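Local coordinates for protein thioredoxin peroxidase 2 (Plasmodium falciparum, PDB 2C0D) that probably reduces hydrogen peroxide and organic hydroperoxides to water and alcohols, as a thioredoxin-dependent 2-Cys peroxiredoxin of the parasite's mitochondrion, at residues Val98-Val101 / Tyr102-Leu105; Val138-Asp141 / Asn142-Leu146. All coordinates share one frame; numbering follows the deposited sequence.

Contact 1 of 2, residues Val98-Val101 / Tyr102-Leu105; sequences VDSV and YSHL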
loop_
_atom_site.group_PDB
_atom_site.type_symbol
_atom_site.label_atom_id
_atom_site.label_comp_id
_atom_site.label_asym_id
_atom_site.label_seq_id
_atom_site.Cartn_x
_atom_site.Cartn_y
_atom_site.Cartn_z
ATOM N N VAL B 98 2.786 -19.204 -3.781
ATOM C CA VAL B 98 2.835 -20.106 -4.968
ATOM C C VAL B 98 3.055 -21.606 -4.619
ATOM O O VAL B 98 3.033 -22.478 -5.502
ATOM C CB VAL B 98 3.845 -19.607 -6.032
ATOM C CG1 VAL B 98 3.478 -18.170 -6.441
ATOM C CG2 VAL B 98 5.218 -19.658 -5.523
ATOM N N ASP B 99 3.159 -21.901 -3.344
ATOM C CA ASP B 99 3.630 -23.215 -2.902
ATOM C C ASP B 99 2.474 -24.181 -2.694
ATOM O O ASP B 99 1.323 -23.747 -2.602
ATOM C CB ASP B 99 4.407 -23.045 -1.608
ATOM C CG ASP B 99 5.581 -22.059 -1.747
ATOM O OD1 ASP B 99 6.742 -22.523 -1.805
ATOM O OD2 ASP B 99 5.351 -20.828 -1.748
ATOM N N SER B 100 2.768 -25.483 -2.593
ATOM C CA SER B 100 1.697 -26.493 -2.593
ATOM C C SER B 100 0.978 -26.627 -1.243
ATOM O O SER B 100 1.468 -26.129 -0.202
ATOM C CB SER B 100 2.319 -27.861 -2.933
ATOM O OG SER B 100 3.219 -28.246 -1.890
ATOM N N VAL B 101 -0.152 -27.346 -1.249
ATOM C CA VAL B 101 -0.885 -27.605 0.002
ATOM C C VAL B 101 0.025 -28.358 0.983
ATOM O O VAL B 101 0.037 -28.032 2.161
ATOM C CB VAL B 101 -2.209 -28.344 -0.254
ATOM C CG1 VAL B 101 -2.913 -28.658 1.058
ATOM C CG2 VAL B 101 -3.114 -27.438 -1.133
ATOM N N TYR B 102 0.822 -29.309 0.469
ATOM C CA TYR B 102 1.773 -30.041 1.331
ATOM C C TYR B 102 2.731 -29.048 2.005
ATOM O O TYR B 102 2.954 -29.110 3.206
ATOM C CB TYR B 102 2.622 -31.036 0.517
ATOM C CG TYR B 102 3.586 -31.729 1.412
ATOM C CD1 TYR B 102 3.182 -32.896 2.094
ATOM C CD2 TYR B 102 4.868 -31.232 1.611
ATOM C CE1 TYR B 102 4.065 -33.564 2.953
ATOM C CE2 TYR B 102 5.772 -31.886 2.476
ATOM C CZ TYR B 102 5.338 -33.035 3.147
ATOM O OH TYR B 102 6.200 -33.679 4.001
ATOM N N SER B 103 3.282 -28.117 1.221
ATOM C CA SER B 103 4.237 -27.133 1.764
ATOM C C SER B 103 3.598 -26.306 2.916
ATOM O O SER B 103 4.252 -26.061 3.934
ATOM C CB SER B 103 4.734 -26.188 0.646
ATOM O OG SER B 103 5.628 -26.910 -0.237
ATOM N N HIS B 104 2.351 -25.867 2.734
ATOM C CA HIS B 104 1.642 -25.134 3.816
ATOM C C HIS B 104 1.414 -25.982 5.061
ATOM O O HIS B 104 1.631 -25.514 6.167
ATOM C CB HIS B 104 0.321 -24.606 3.312
ATOM C CG HIS B 104 0.481 -23.457 2.351
ATOM N ND1 HIS B 104 1.471 -22.499 2.485
ATOM C CD2 HIS B 104 -0.244 -23.098 1.272
ATOM C CE1 HIS B 104 1.345 -21.601 1.518
ATOM N NE2 HIS B 104 0.310 -21.941 0.773
ATOM N N LEU B 105 0.985 -27.225 4.857
ATOM C CA LEU B 105 0.763 -28.124 5.992
ATOM C C LEU B 105 2.090 -28.303 6.765
ATOM O O LEU B 105 2.110 -28.259 7.985
ATOM C CB LEU B 105 0.223 -29.477 5.516
ATOM C CG LEU B 105 0.031 -30.486 6.668
ATOM C CD1 LEU B 105 -0.934 -29.908 7.741
ATOM C CD2 LEU B 105 -0.444 -31.806 6.011
#

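Contact 2 of 2, residues Val138-Asp141 / Asn142-Leu146; sequences VLYD and NSFAL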
loop_
_atom_site.group_PDB
_atom_site.type_symbol
_atom_site.label_atom_id
_atom_site.label_comp_id
_atom_site.label_asym_id
_atom_site.label_seq_id
_atom_site.Cartn_x
_atom_site.Cartn_y
_atom_site.Cartn_z
ATOM N N VAL B 138 1.644 -9.155 -8.287
ATOM C CA VAL B 138 2.640 -9.418 -7.245
ATOM C C VAL B 138 3.487 -10.680 -7.541
ATOM O O VAL B 138 4.171 -11.174 -6.658
ATOM C CB VAL B 138 2.017 -9.512 -5.817
ATOM C CG1 VAL B 138 1.462 -8.151 -5.390
ATOM C CG2 VAL B 138 0.932 -10.609 -5.719
ATOM N N LEU B 139 3.476 -11.149 -8.776
ATOM C CA LEU B 139 4.310 -12.321 -9.124
ATOM C C LEU B 139 5.690 -11.803 -9.522
ATOM O O LEU B 139 5.820 -11.009 -10.483
ATOM C CB LEU B 139 3.691 -13.106 -10.290
ATOM C CG LEU B 139 4.477 -14.368 -10.680
ATOM C CD1 LEU B 139 4.572 -15.346 -9.459
ATOM C CD2 LEU B 139 3.842 -15.048 -11.864
ATOM N N TYR B 140 6.696 -12.219 -8.771
ATOM C CA TYR B 140 8.072 -11.815 -9.056
ATOM C C TYR B 140 8.738 -12.880 -9.923
ATOM O O TYR B 140 8.836 -14.043 -9.523
ATOM C CB TYR B 140 8.821 -11.671 -7.753
ATOM C CG TYR B 140 10.282 -11.388 -7.970
ATOM C CD1 TYR B 140 10.710 -10.129 -8.369
ATOM C CD2 TYR B 140 11.214 -12.398 -7.821
ATOM C CE1 TYR B 140 12.073 -9.858 -8.575
ATOM C CE2 TYR B 140 12.580 -12.149 -8.014
ATOM C CZ TYR B 140 12.984 -10.885 -8.399
ATOM O OH TYR B 140 14.336 -10.681 -8.595
ATOM N N ASP B 141 9.247 -12.458 -11.077
ATOM C CA ASP B 141 10.118 -13.332 -11.937
ATOM C C ASP B 141 9.521 -14.705 -12.297
ATOM O O ASP B 141 10.267 -15.664 -12.453
ATOM C CB ASP B 141 11.491 -13.553 -11.292
ATOM C CG ASP B 141 12.573 -13.884 -12.329
ATOM O OD1 ASP B 141 12.486 -13.359 -13.459
ATOM O OD2 ASP B 141 13.523 -14.597 -11.985
ATOM N N ASN B 142 8.200 -14.777 -12.484
ATOM C CA ASN B 142 7.544 -16.074 -12.733
ATOM C C ASN B 142 7.905 -17.132 -11.701
ATOM O O ASN B 142 7.999 -18.342 -12.027
ATOM C CB ASN B 142 7.889 -16.612 -14.130
ATOM C CG ASN B 142 6.925 -17.681 -14.565
ATOM O OD1 ASN B 142 5.716 -17.533 -14.374
ATOM N ND2 ASN B 142 7.449 -18.811 -15.061
ATOM N N SER B 143 8.097 -16.680 -10.456
ATOM C CA SER B 143 8.697 -17.495 -9.430
ATOM C C SER B 143 7.941 -17.530 -8.087
ATOM O O SER B 143 7.579 -18.619 -7.609
ATOM C CB SER B 143 10.163 -17.098 -9.219
ATOM O OG SER B 143 10.754 -18.025 -8.322
ATOM N N PHE B 144 7.727 -16.365 -7.461
ATOM C CA PHE B 144 7.073 -16.340 -6.161
ATOM C C PHE B 144 6.360 -15.031 -5.938
ATOM O O PHE B 144 6.579 -14.084 -6.664
ATOM C CB PHE B 144 8.062 -16.599 -5.020
ATOM C CG PHE B 144 9.185 -15.604 -4.920
ATOM C CD1 PHE B 144 8.991 -14.396 -4.254
ATOM C CD2 PHE B 144 10.446 -15.877 -5.466
ATOM C CE1 PHE B 144 10.042 -13.472 -4.114
ATOM C CE2 PHE B 144 11.506 -14.967 -5.331
ATOM C CZ PHE B 144 11.298 -13.751 -4.670
ATOM N N ALA B 145 5.509 -15.008 -4.942
ATOM C CA ALA B 145 4.746 -13.807 -4.629
ATOM C C ALA B 145 5.516 -12.813 -3.758
ATOM O O ALA B 145 6.171 -13.168 -2.744
ATOM C CB ALA B 145 3.419 -14.176 -3.959
ATOM N N LEU B 146 5.369 -11.544 -4.103
ATOM C CA LEU B 146 5.925 -10.447 -3.306
ATOM C C LEU B 146 5.033 -10.223 -2.094
ATOM O O LEU B 146 3.948 -10.831 -1.968
ATOM C CB LEU B 146 5.978 -9.157 -4.159
ATOM C CG LEU B 146 6.936 -9.277 -5.377
ATOM C CD1 LEU B 146 6.792 -8.058 -6.257
ATOM C CD2 LEU B 146 8.361 -9.350 -4.856
HETATM O O HOH W 1 6.519 -12.477 -12.985
#

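Contact 1 of 2, residues Val98-Val101 / Tyr102-Leu105
Ser100 and Ser103 meet where the chain, having left strand 91-97, turns into the first coil of helix 101-109, an N-cap in the thioredoxin-like peroxiredoxin fold. Residues 98-100 are still irregular, and the helical turn proper starts at Val101. Two backbone bonds of the i to i+4 kind open it: His104 N donates to Ser100 O at 3.1 Å, and Leu105 N to Val101 O at 3.0 Å, the latter with an N-H...O angle of 166°. Ser100 also caps with its side chain. Its OG, set between its own backbone N and carbonyl carbon (chi1 65°), turns back over the helix start and accepts from Ser103 N at 3.1 Å, which gives a partner to one of the first-turn amides, the usual work of an N-cap side chain. Asp99 lies alongside, its CB against Ser103 CB, while its carboxylate is engaged by Ser97 through OD2 and its carbonyl oxygen accepts from Ser126 OG. His104 is the buried member of the turn. Its ring passes Ser100 O obliquely and reaches strand 123-126, where NE2 makes a weak hydrogen bond to Val125 O; Val101 rests on Gln37 and Leu39 of strand 35-39. On the capping side the two serine hydroxyls come together, Ser100 OG lying 3.2 Å from Ser103 OG.

Contact 2 of 2, residues Val138-Asp141 / Asn142-Leu146
Tyr140 O is gripped by two amides, Ser143 N at 2.9 Å and Phe144 N at 3.3 Å. The first bond is bent, 134° at the hydrogen, with its donor tilted from the carbonyl plane; the second is longer but straighter. Ser143 and Phe144 together face Tyr140, a classic beta bulge beside the turn of an antiparallel hairpin. Tyr140 N returns a bond to Phe144 O within the bulge, and past it Leu146 N donates to Val138 O, both at 2.8 Å. A water ties the loop from outside this pairing, donating to Leu139 O and accepting from Asn142 N. Tyr140 and Phe144 put their rings on the same face of the hairpin, side by side, planes at 42° and CZ of Phe144 3.4 Å from CD2 of Tyr140. Phe144 CG sits between its own N and carbonyl carbon (chi1 60°), which carries the ring back toward Tyr140. Leu146 CD2 closes on Tyr140 CB at 3.7 Å, and Tyr140 also packs on Thr28 of the second subunit. Leu139 and Ala145 occupy the other face, where Leu139 CD1 lies against Phe144 O and CD2 against Asn142. That face packs on Ser133 of helix 131-135, and Ala145 also on Phe63 of strand 58-63; Leu146 meets Val163 of strand 158-164.

How the contacts relate
From the N terminus, strand 91-97 runs out into contact 1, which closes the short loop leading into helix 101-109. The chain then returns through strand 123-126 and helix 131-135 before contact 2 folds strand 139-140 back on the start of strand 144-152. The two follow in series, neither nesting nor crossing, with centres about 16 Å apart. They nevertheless touch through Val98, whose CG2 lies 3.3 Å from Ser143 O and whose CG1 approaches Ala145 N and Leu139 CD1. The exit from strand 91-97 thus abuts the hairpin turn. In contact 2 the side chain of Phe144 is about 11 Å from that of Cys72, the predicted peroxidatic cysteine.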